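Local structure of protein E (Haemophilus influenzae, 3ZH5) at residues A[6-16]-A[89-97]. The protein acts as a surface adhesin that binds host epithelial cells and the host proteins vitronectin, laminin and plasminogen, aiding serum resistance and immune evasion. Numbering follows the deposited sequence.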
loop_
_atom_site.group_PDB
_atom_site.type_symbol
_atom_site.label_atom_id
_atom_site.label_comp_id
_atom_site.label_asym_id
_atom_site.label_seq_id
_atom_site.Cartn_x
_atom_site.Cartn_y
_atom_site.Cartn_z
ATOM N N LEU A 6 -5.783 13.935 12.211
ATOM C CA LEU A 6 -6.187 14.001 10.814
ATOM C C LEU A 6 -7.561 13.385 10.570
ATOM O O LEU A 6 -7.978 12.483 11.292
ATOM C CB LEU A 6 -5.156 13.251 9.964
ATOM C CG LEU A 6 -3.715 13.657 10.270
ATOM C CD1 LEU A 6 -2.734 12.787 9.506
ATOM C CD2 LEU A 6 -3.509 15.125 9.937
ATOM N N ALA A 7 -8.243 13.859 9.527
ATOM C CA ALA A 7 -9.517 13.279 9.095
ATOM C C ALA A 7 -9.401 12.665 7.698
ATOM O O ALA A 7 -9.697 13.323 6.693
ATOM C CB ALA A 7 -10.612 14.326 9.114
ATOM N N PRO A 8 -8.960 11.402 7.642
ATOM C CA PRO A 8 -8.802 10.627 6.406
ATOM C C PRO A 8 -10.061 10.654 5.556
ATOM O O PRO A 8 -11.149 10.399 6.089
ATOM C CB PRO A 8 -8.558 9.212 6.918
ATOM C CG PRO A 8 -7.960 9.385 8.264
ATOM C CD PRO A 8 -8.444 10.683 8.822
ATOM N N PRO A 9 -9.924 10.915 4.247
ATOM C CA PRO A 9 -11.117 11.055 3.410
ATOM C C PRO A 9 -11.983 9.800 3.404
ATOM O O PRO A 9 -11.462 8.673 3.421
ATOM C CB PRO A 9 -10.565 11.316 2.010
ATOM C CG PRO A 9 -9.045 11.461 2.161
ATOM C CD PRO A 9 -8.679 10.827 3.456
ATOM N N THR A 10 -13.298 10.014 3.398
ATOM C CA THR A 10 -14.252 8.927 3.307
ATOM C C THR A 10 -14.570 8.619 1.863
ATOM O O THR A 10 -14.776 7.466 1.498
ATOM C CB THR A 10 -15.601 9.292 3.967
ATOM O OG1 THR A 10 -15.381 10.013 5.184
ATOM C CG2 THR A 10 -16.404 8.027 4.236
ATOM N N ASP A 11 -14.639 9.660 1.041
ATOM C CA ASP A 11 -14.785 9.470 -0.397
ATOM C C ASP A 11 -13.489 8.928 -1.011
ATOM O O ASP A 11 -12.407 9.466 -0.773
ATOM C CB ASP A 11 -15.170 10.783 -1.069
ATOM C CG ASP A 11 -16.571 11.242 -0.699
ATOM O OD1 ASP A 11 -17.382 10.400 -0.231
ATOM O OD2 ASP A 11 -16.858 12.445 -0.892
ATOM N N VAL A 12 -13.615 7.866 -1.803
ATOM C CA VAL A 12 -12.460 7.185 -2.381
ATOM C C VAL A 12 -12.092 7.721 -3.770
ATOM O O VAL A 12 -12.920 7.758 -4.689
ATOM C CB VAL A 12 -12.747 5.674 -2.486
ATOM C CG1 VAL A 12 -11.545 4.923 -2.988
ATOM C CG2 VAL A 12 -13.218 5.143 -1.138
ATOM N N ARG A 13 -10.843 8.147 -3.906
ATOM C CA ARG A 13 -10.262 8.524 -5.190
ATOM C C ARG A 13 -10.376 7.394 -6.217
ATOM O O ARG A 13 -10.110 6.224 -5.929
ATOM C CB ARG A 13 -8.799 8.901 -4.962
ATOM C CG ARG A 13 -7.957 9.142 -6.201
ATOM C CD ARG A 13 -8.126 10.551 -6.713
ATOM N NE ARG A 13 -7.820 11.562 -5.703
ATOM C CZ ARG A 13 -6.611 12.075 -5.483
ATOM N NH1 ARG A 13 -5.555 11.673 -6.189
ATOM N NH2 ARG A 13 -6.457 12.998 -4.546
ATOM N N SER A 14 -10.781 7.755 -7.423
ATOM C CA SER A 14 -10.895 6.794 -8.517
ATOM C C SER A 14 -9.624 5.968 -8.695
ATOM O O SER A 14 -8.498 6.488 -8.712
ATOM C CB SER A 14 -11.296 7.513 -9.825
ATOM O OG SER A 14 -10.412 7.183 -10.885
ATOM N N GLY A 15 -9.826 4.663 -8.832
ATOM C CA GLY A 15 -8.758 3.706 -8.955
ATOM C C GLY A 15 -8.214 3.132 -7.656
ATOM O O GLY A 15 -7.422 2.196 -7.687
ATOM N N TYR A 16 -8.602 3.684 -6.515
ATOM C CA TYR A 16 -8.113 3.158 -5.234
ATOM C C TYR A 16 -9.127 2.145 -4.737
ATOM O O TYR A 16 -10.320 2.371 -4.794
ATOM C CB TYR A 16 -7.909 4.282 -4.217
ATOM C CG TYR A 16 -6.695 5.108 -4.550
ATOM C CD1 TYR A 16 -6.720 6.014 -5.603
ATOM C CD2 TYR A 16 -5.515 4.960 -3.828
ATOM C CE1 TYR A 16 -5.592 6.758 -5.935
ATOM C CE2 TYR A 16 -4.379 5.693 -4.152
ATOM C CZ TYR A 16 -4.424 6.593 -5.205
ATOM O OH TYR A 16 -3.307 7.333 -5.533
ATOM N N ASP A 89 2.839 14.406 2.148
ATOM C CA ASP A 89 2.204 15.391 3.007
ATOM C C ASP A 89 0.765 15.671 2.584
ATOM O O ASP A 89 0.114 16.541 3.161
ATOM C CB ASP A 89 3.022 16.686 3.053
ATOM C CG ASP A 89 2.766 17.592 1.861
ATOM O OD1 ASP A 89 2.343 17.082 0.799
ATOM O OD2 ASP A 89 2.996 18.817 1.988
ATOM N N GLU A 90 0.288 14.946 1.571
ATOM C CA GLU A 90 -1.131 14.964 1.192
ATOM C C GLU A 90 -1.676 13.535 1.241
ATOM O O GLU A 90 -0.898 12.581 1.230
ATOM C CB GLU A 90 -1.313 15.548 -0.217
ATOM C CG GLU A 90 -1.001 17.024 -0.328
ATOM C CD GLU A 90 -0.537 17.419 -1.718
ATOM O OE1 GLU A 90 -0.922 16.740 -2.690
ATOM O OE2 GLU A 90 0.221 18.404 -1.838
ATOM N N PHE A 91 -3.000 13.374 1.311
ATOM C CA PHE A 91 -3.591 12.033 1.303
ATOM C C PHE A 91 -3.422 11.408 -0.084
ATOM O O PHE A 91 -3.059 12.094 -1.035
ATOM C CB PHE A 91 -5.086 12.085 1.700
ATOM C CG PHE A 91 -5.323 12.523 3.114
ATOM C CD1 PHE A 91 -4.919 11.736 4.174
ATOM C CD2 PHE A 91 -5.950 13.723 3.381
ATOM C CE1 PHE A 91 -5.125 12.139 5.466
ATOM C CE2 PHE A 91 -6.166 14.126 4.674
ATOM C CZ PHE A 91 -5.743 13.335 5.716
ATOM N N TRP A 92 -3.653 10.105 -0.188
ATOM C CA TRP A 92 -3.582 9.385 -1.465
ATOM C C TRP A 92 -2.145 9.258 -2.019
ATOM O O TRP A 92 -1.939 9.037 -3.211
ATOM C CB TRP A 92 -4.517 10.028 -2.506
ATOM C CG TRP A 92 -5.965 10.171 -2.019
ATOM C CD1 TRP A 92 -6.649 11.327 -1.836
ATOM C CD2 TRP A 92 -6.861 9.111 -1.659
ATOM N NE1 TRP A 92 -7.934 11.060 -1.388
ATOM C CE2 TRP A 92 -8.081 9.704 -1.268
ATOM C CE3 TRP A 92 -6.749 7.714 -1.634
ATOM C CZ2 TRP A 92 -9.195 8.948 -0.839
ATOM C CZ3 TRP A 92 -7.861 6.958 -1.213
ATOM C CH2 TRP A 92 -9.064 7.585 -0.812
ATOM N N GLY A 93 -1.164 9.336 -1.127
ATOM C CA GLY A 93 0.216 9.122 -1.491
ATOM C C GLY A 93 0.713 10.114 -2.549
ATOM O O GLY A 93 1.341 9.702 -3.515
ATOM N N GLN A 94 0.434 11.402 -2.345
ATOM C CA GLN A 94 0.757 12.465 -3.298
ATOM C C GLN A 94 1.349 13.608 -2.507
ATOM O O GLN A 94 1.113 13.706 -1.297
ATOM C CB GLN A 94 -0.512 13.026 -3.966
ATOM C CG GLN A 94 -1.493 12.007 -4.509
ATOM C CD GLN A 94 -1.036 11.380 -5.797
ATOM O OE1 GLN A 94 -0.184 11.925 -6.501
ATOM N NE2 GLN A 94 -1.588 10.216 -6.113
ATOM N N GLY A 95 2.062 14.494 -3.200
ATOM C CA GLY A 95 2.535 15.742 -2.625
ATOM C C GLY A 95 4.003 15.695 -2.263
ATOM O O GLY A 95 4.794 15.012 -2.920
ATOM N N LEU A 96 4.379 16.420 -1.213
ATOM C CA LEU A 96 5.785 16.498 -0.829
ATOM C C LEU A 96 6.190 15.214 -0.136
ATOM O O LEU A 96 5.524 14.763 0.802
ATOM C CB LEU A 96 6.053 17.689 0.094
ATOM C CG LEU A 96 7.538 17.857 0.457
ATOM C CD1 LEU A 96 8.350 18.332 -0.753
ATOM C CD2 LEU A 96 7.733 18.807 1.632
ATOM N N ARG A 97 7.309 14.654 -0.580
ATOM C CA ARG A 97 7.692 13.301 -0.221
ATOM C C ARG A 97 8.871 13.249 0.752
ATOM O O ARG A 97 9.764 14.092 0.708
ATOM C CB ARG A 97 8.089 12.565 -1.502
ATOM C CG ARG A 97 8.446 11.101 -1.278
ATOM C CD ARG A 97 8.993 10.458 -2.522
ATOM N NE ARG A 97 10.338 10.934 -2.814
ATOM C CZ ARG A 97 11.426 10.549 -2.158
ATOM N NH1 ARG A 97 11.320 9.673 -1.168
ATOM N NH2 ARG A 97 12.625 11.038 -2.494
#
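The indole of W92 lies against R13, whose CB stands over one face, 3.9 Å from the centroid of the six-membered ring and nearly along its normal, a clear CH-pi contact. With CG anti to the backbone N (chi1 172°), the R13 chain bends at chi2 and chi3, which brings one face of the guanidinium against the CD1-CG rim of the indole, with NH2 3.2 Å from W92 CD1 and the planes tilted 48° apart. At the indole rim, the carbonyl O of D11 approaches near the ring plane, 3.3 Å from W92 CZ2, while P9 CG reaches W92 NE1 obliquely. Y16 receives the edge of the same indole on a face of its phenol ring, an edge-to-face pair with centroids 5.0 Å apart and planes at 58°. Beyond the ring, Y16 OH accepts a weak, bent hydrogen bond from Q94 NE2 (3.4 Å), and that amide nitrogen gives a second weak bond to the carbonyl O of W92.

F91 makes a second, smaller centre of the contact. P9 CD sits over a face of the phenyl ring, 3.9 Å from its centroid, while L6 CB meets the ring at its edge through CZ. P9 is thus shared, its CD on F91 and its CG and CB on W92, and it links the two aromatic groups.

This is aromatic and proline packing at the surface: the irregular N-terminal chain 6-16 packs P9, R13 and Y16, with L6 at the far end, against the loop between strands 79-88 and 97-98 of the antiparallel sheet. N49 of strand 41-50 takes a hydrogen bond from W92 N, Y26 of strand 25-34 forms a further edge-to-face pair with the indole, and the type II turn R13 to Y16 leads directly into strand 16-19.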